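Local coordinates for protein cyclopenase asqI (Emericella nidulans, PDB 5YY3) that converts the benzodiazepine alkaloids cyclopenin and 4'-methoxycyclopenin into viridicatin-type quinolones, releasing methyl isocyanate, as a zinc-binding lyase of the tyrosinase family, at residues A[93-96]-A[97-101]; A[101-104]-A[105-109]. One frame throughout, in Å; residues are numbered along the deposited sequence.

Contact 1. Residues A[93-96]-A[97-101]; sequences AGPK and LEDGI
The carboxylate of Asp99 presents one face to the carbonyl oxygen of Ala93, which lies over it, shifted toward CB, with Ala93 O 3.6 Å from Asp99 CG. On this same side the oxygen OD2 meets Gly94 CA and, more obliquely, the ring of Pro95, whose CD comes to 3.4 Å from Asp99 OD2. The other face looks toward Lys96, with Lys96 CB 3.7 Å from Asp99 OD2. From the same side of the plane as that CB, the backbone N-H of Lys96 reaches OD2 on its anti side, tilted 24° out of the plane; Lys96 N to Asp99 OD2 is 3.2 Å. A chi1 of -67° swings CG of Asp99 back beside its own nitrogen, and this turn brings the acid within range of the preceding loop.

The geometry is a worked example of capping at a helix N-terminus. Lys96 occupies the N-cap of helix 97-109, and the side chain of Asp99, three residues on, accepts its backbone N-H, as the third residue does in a capping box; the return bond from the N-cap side chain is absent, a lysine ammonium being unable to accept it. Instead, Lys96 O begins the helical ladder, accepting from Asp99 N at 3.0 Å, with the donor well above the carbonyl plane, and weakly from Gly100 N at 3.4 Å. A second carboxylate, that of Asp130 in helix 129-133, accepts the N-H of Leu97.

Gly94 is the first residue to leave helical angles after helix 77-92, and its phi of 140° suits glycine. Farther out, the side chains of Lys96 and Glu98 run alongside each other in the same direction. Glu98 OE2 passes 4.2 Å from Lys96 CD, while its salt-bridge partner is Arg134.

Contact 2. Residues A[101-104]-A[105-109]; sequences ISKA and KELLE
Lys103 and Glu106 meet at an oblique angle on one flank of helix 97-109. CG of the lysine stands opposite its own backbone nitrogen (chi1 -163°), and bends at chi2 and chi4 then fold the chain forward until Lys103 NZ lies 3.4 Å from Glu106 OE1, an i to i+3 salt bridge with only a weak hydrogen bond. Lys103 CD is equally near that oxygen; OE1 therefore lies against both the lysine's aliphatic chain and its ammonium group. Lys103 NZ also rests 3.5 Å from Leu107 CD2, a methyl that flanks the lysine's charged tip.

Lys105 leans the other way, back along the helix. Lys105 CG sits 3.4 Å from Ile101 O, and its NZ reaches Ile101 CG2 on the way to a salt bridge with Asp56 of helix 53-61. Leu108 lays its CG 3.3 Å from Ala104 O; both side chains touch Met117 of helix 114-127.

Beneath these side chains, four consecutive amides bond to carbonyls four residues earlier, from a nearly straight Lys105 N to Ile101 O link (2.9 Å, 170°) to that of Leu108 N with Ala104 O. With Ile101, Ala104 and Leu107 buried and Ser102, Lys105 and Glu106 exposed, this is an amphipathic alpha-helix.

Contacts 1 and 2 follow one another along helix 97-109, with centres about 11 Å apart, and share Ile101. Both lie at the periphery of the chain, away from the zinc site, and each mixes buried with exposed residues. Their chemistry changes with position. In contact 1, at the start of the helix, carboxylates cap the N-H groups of Lys96 and Leu97; in contact 2 the amides are served by a regular i to i+4 backbone ladder. Salt bridges accompany both. The loop of contact 1 joins helix 77-92 to this helix, and the two contacts touch where Ala93 CB lies 3.8 Å from Lys103 CB. Helix 53-61 borders both.

Contact 1. Residues A[93-96]-A[97-101]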
loop_
_atom_site.group_PDB
_atom_site.type_symbol
_atom_site.label_atom_id
_atom_site.label_comp_id
_atom_site.label_asym_id
_atom_site.label_seq_id
_atom_site.Cartn_x
_atom_site.Cartn_y
_atom_site.Cartn_z
ATOM N N ALA A 93 40.717 -29.933 30.951
ATOM C CA ALA A 93 41.777 -29.273 31.709
ATOM C C ALA A 93 41.523 -29.265 33.214
ATOM O O ALA A 93 42.345 -28.753 33.971
ATOM C CB ALA A 93 41.972 -27.835 31.209
ATOM N N GLY A 94 40.395 -29.817 33.657
ATOM C CA GLY A 94 40.137 -29.913 35.086
ATOM C C GLY A 94 38.712 -29.644 35.543
ATOM O O GLY A 94 37.870 -29.216 34.755
ATOM N N PRO A 95 38.436 -29.893 36.837
ATOM C CA PRO A 95 37.084 -29.797 37.397
ATOM C C PRO A 95 36.620 -28.362 37.684
ATOM O O PRO A 95 35.421 -28.152 37.864
ATOM C CB PRO A 95 37.207 -30.592 38.700
ATOM C CG PRO A 95 38.614 -30.333 39.129
ATOM C CD PRO A 95 39.420 -30.303 37.860
ATOM N N LYS A 96 37.538 -27.401 37.734
ATOM C CA LYS A 96 37.166 -26.038 38.109
ATOM C C LYS A 96 37.280 -25.042 36.959
ATOM O O LYS A 96 38.020 -25.259 36.001
ATOM C CB LYS A 96 38.014 -25.560 39.292
ATOM C CG LYS A 96 37.547 -26.114 40.634
ATOM C CD LYS A 96 37.141 -24.981 41.568
ATOM C CE LYS A 96 36.229 -25.466 42.696
ATOM N NZ LYS A 96 35.372 -24.353 43.208
ATOM N N LEU A 97 36.530 -23.947 37.075
ATOM C CA LEU A 97 36.490 -22.895 36.065
ATOM C C LEU A 97 37.848 -22.336 35.705
ATOM O O LEU A 97 38.135 -22.124 34.532
ATOM C CB LEU A 97 35.607 -21.740 36.531
ATOM C CG LEU A 97 34.105 -21.933 36.370
ATOM C CD1 LEU A 97 33.389 -20.577 36.329
ATOM C CD2 LEU A 97 33.812 -22.760 35.123
ATOM N N GLU A 98 38.675 -22.070 36.709
ATOM C CA GLU A 98 39.986 -21.480 36.448
ATOM C C GLU A 98 40.840 -22.425 35.615
ATOM O O GLU A 98 41.761 -21.989 34.923
ATOM C CB GLU A 98 40.709 -21.110 37.750
ATOM C CG GLU A 98 40.094 -21.682 39.004
ATOM C CD GLU A 98 38.960 -20.832 39.519
ATOM O OE1 GLU A 98 39.191 -19.644 39.826
ATOM O OE2 GLU A 98 37.830 -21.347 39.603
ATOM N N ASP A 99 40.524 -23.718 35.669
ATOM C CA ASP A 99 41.187 -24.688 34.801
ATOM C C ASP A 99 40.813 -24.425 33.331
ATOM O O ASP A 99 41.693 -24.248 32.485
ATOM C CB ASP A 99 40.837 -26.126 35.209
ATOM C CG ASP A 99 41.402 -26.502 36.573
ATOM O OD1 ASP A 99 42.541 -26.080 36.862
ATOM O OD2 ASP A 99 40.721 -27.222 37.347
ATOM N N GLY A 100 39.517 -24.382 33.034
ATOM C CA GLY A 100 39.060 -24.156 31.672
ATOM C C GLY A 100 39.572 -22.839 31.121
ATOM O O GLY A 100 39.989 -22.744 29.968
ATOM N N ILE A 101 39.565 -21.815 31.962
ATOM C CA ILE A 101 39.946 -20.490 31.509
ATOM C C ILE A 101 41.447 -20.392 31.249
ATOM O O ILE A 101 41.869 -19.689 30.330
ATOM C CB ILE A 101 39.496 -19.432 32.516
ATOM C CG1 ILE A 101 37.985 -19.511 32.657
ATOM C CG2 ILE A 101 39.901 -18.041 32.064
ATOM C CD1 ILE A 101 37.423 -18.461 33.535
#

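Contact 2. Residues A[101-104]-A[105-109]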
loop_
_atom_site.group_PDB
_atom_site.type_symbol
_atom_site.label_atom_id
_atom_site.label_comp_id
_atom_site.label_asym_id
_atom_site.label_seq_id
_atom_site.Cartn_x
_atom_site.Cartn_y
_atom_site.Cartn_z
ATOM N N ILE A 101 39.565 -21.815 31.962
ATOM C CA ILE A 101 39.946 -20.490 31.509
ATOM C C ILE A 101 41.447 -20.392 31.249
ATOM O O ILE A 101 41.869 -19.689 30.330
ATOM C CB ILE A 101 39.496 -19.432 32.516
ATOM C CG1 ILE A 101 37.985 -19.511 32.657
ATOM C CG2 ILE A 101 39.901 -18.041 32.064
ATOM C CD1 ILE A 101 37.423 -18.461 33.535
ATOM N N SER A 102 42.241 -21.121 32.032
ATOM C CA SER A 102 43.678 -21.225 31.779
ATOM C C SER A 102 43.960 -21.846 30.412
ATOM O O SER A 102 44.750 -21.299 29.633
ATOM C CB SER A 102 44.367 -22.046 32.865
ATOM O OG SER A 102 44.472 -21.299 34.063
ATOM N N LYS A 103 43.316 -22.981 30.133
ATOM C CA LYS A 103 43.439 -23.655 28.836
ATOM C C LYS A 103 43.040 -22.698 27.713
ATOM O O LYS A 103 43.723 -22.587 26.688
ATOM C CB LYS A 103 42.574 -24.921 28.791
ATOM C CG LYS A 103 42.926 -25.896 27.667
ATOM C CD LYS A 103 44.402 -26.306 27.726
ATOM C CE LYS A 103 44.746 -27.461 26.780
ATOM N NZ LYS A 103 45.153 -27.012 25.421
ATOM N N ALA A 104 41.935 -21.991 27.937
ATOM C CA ALA A 104 41.409 -21.016 26.990
ATOM C C ALA A 104 42.439 -19.935 26.654
ATOM O O ALA A 104 42.732 -19.702 25.476
ATOM C CB ALA A 104 40.138 -20.385 27.552
ATOM N N LYS A 105 42.971 -19.275 27.684
ATOM C CA LYS A 105 43.984 -18.237 27.497
ATOM C C LYS A 105 45.148 -18.785 26.701
ATOM O O LYS A 105 45.673 -18.143 25.789
ATOM C CB LYS A 105 44.502 -17.707 28.837
ATOM C CG LYS A 105 43.562 -16.798 29.625
ATOM C CD LYS A 105 44.375 -15.940 30.601
ATOM C CE LYS A 105 43.579 -15.574 31.841
ATOM N NZ LYS A 105 42.141 -15.446 31.505
ATOM N N GLU A 106 45.544 -19.991 27.073
ATOM C CA GLU A 106 46.659 -20.675 26.444
ATOM C C GLU A 106 46.417 -20.830 24.951
ATOM O O GLU A 106 47.239 -20.422 24.130
ATOM C CB GLU A 106 46.853 -22.027 27.111
ATOM C CG GLU A 106 47.974 -22.859 26.575
ATOM C CD GLU A 106 48.132 -24.122 27.379
ATOM O OE1 GLU A 106 47.534 -25.158 26.994
ATOM O OE2 GLU A 106 48.817 -24.060 28.425
ATOM N N LEU A 107 45.269 -21.403 24.608
ATOM C CA LEU A 107 44.895 -21.612 23.216
ATOM C C LEU A 107 44.801 -20.287 22.467
ATOM O O LEU A 107 45.207 -20.190 21.309
ATOM C CB LEU A 107 43.570 -22.374 23.139
ATOM C CG LEU A 107 43.587 -23.795 23.704
ATOM C CD1 LEU A 107 42.180 -24.343 23.827
ATOM C CD2 LEU A 107 44.442 -24.703 22.829
ATOM N N LEU A 108 44.280 -19.261 23.139
ATOM C CA LEU A 108 44.142 -17.929 22.536
ATOM C C LEU A 108 45.491 -17.323 22.146
ATOM O O LEU A 108 45.642 -16.781 21.038
ATOM C CB LEU A 108 43.392 -16.986 23.485
ATOM C CG LEU A 108 41.880 -17.215 23.463
ATOM C CD1 LEU A 108 41.219 -16.582 24.668
ATOM C CD2 LEU A 108 41.281 -16.695 22.155
ATOM N N GLU A 109 46.474 -17.417 23.040
ATOM C CA GLU A 109 47.791 -16.881 22.705
ATOM C C GLU A 109 48.525 -17.798 21.723
ATOM O O GLU A 109 49.480 -17.364 21.083
ATOM C CB GLU A 109 48.634 -16.626 23.956
ATOM C CG GLU A 109 48.286 -15.287 24.607
ATOM C CD GLU A 109 49.361 -14.767 25.547
ATOM O OE1 GLU A 109 49.297 -15.078 26.758
ATOM O OE2 GLU A 109 50.266 -14.037 25.074
#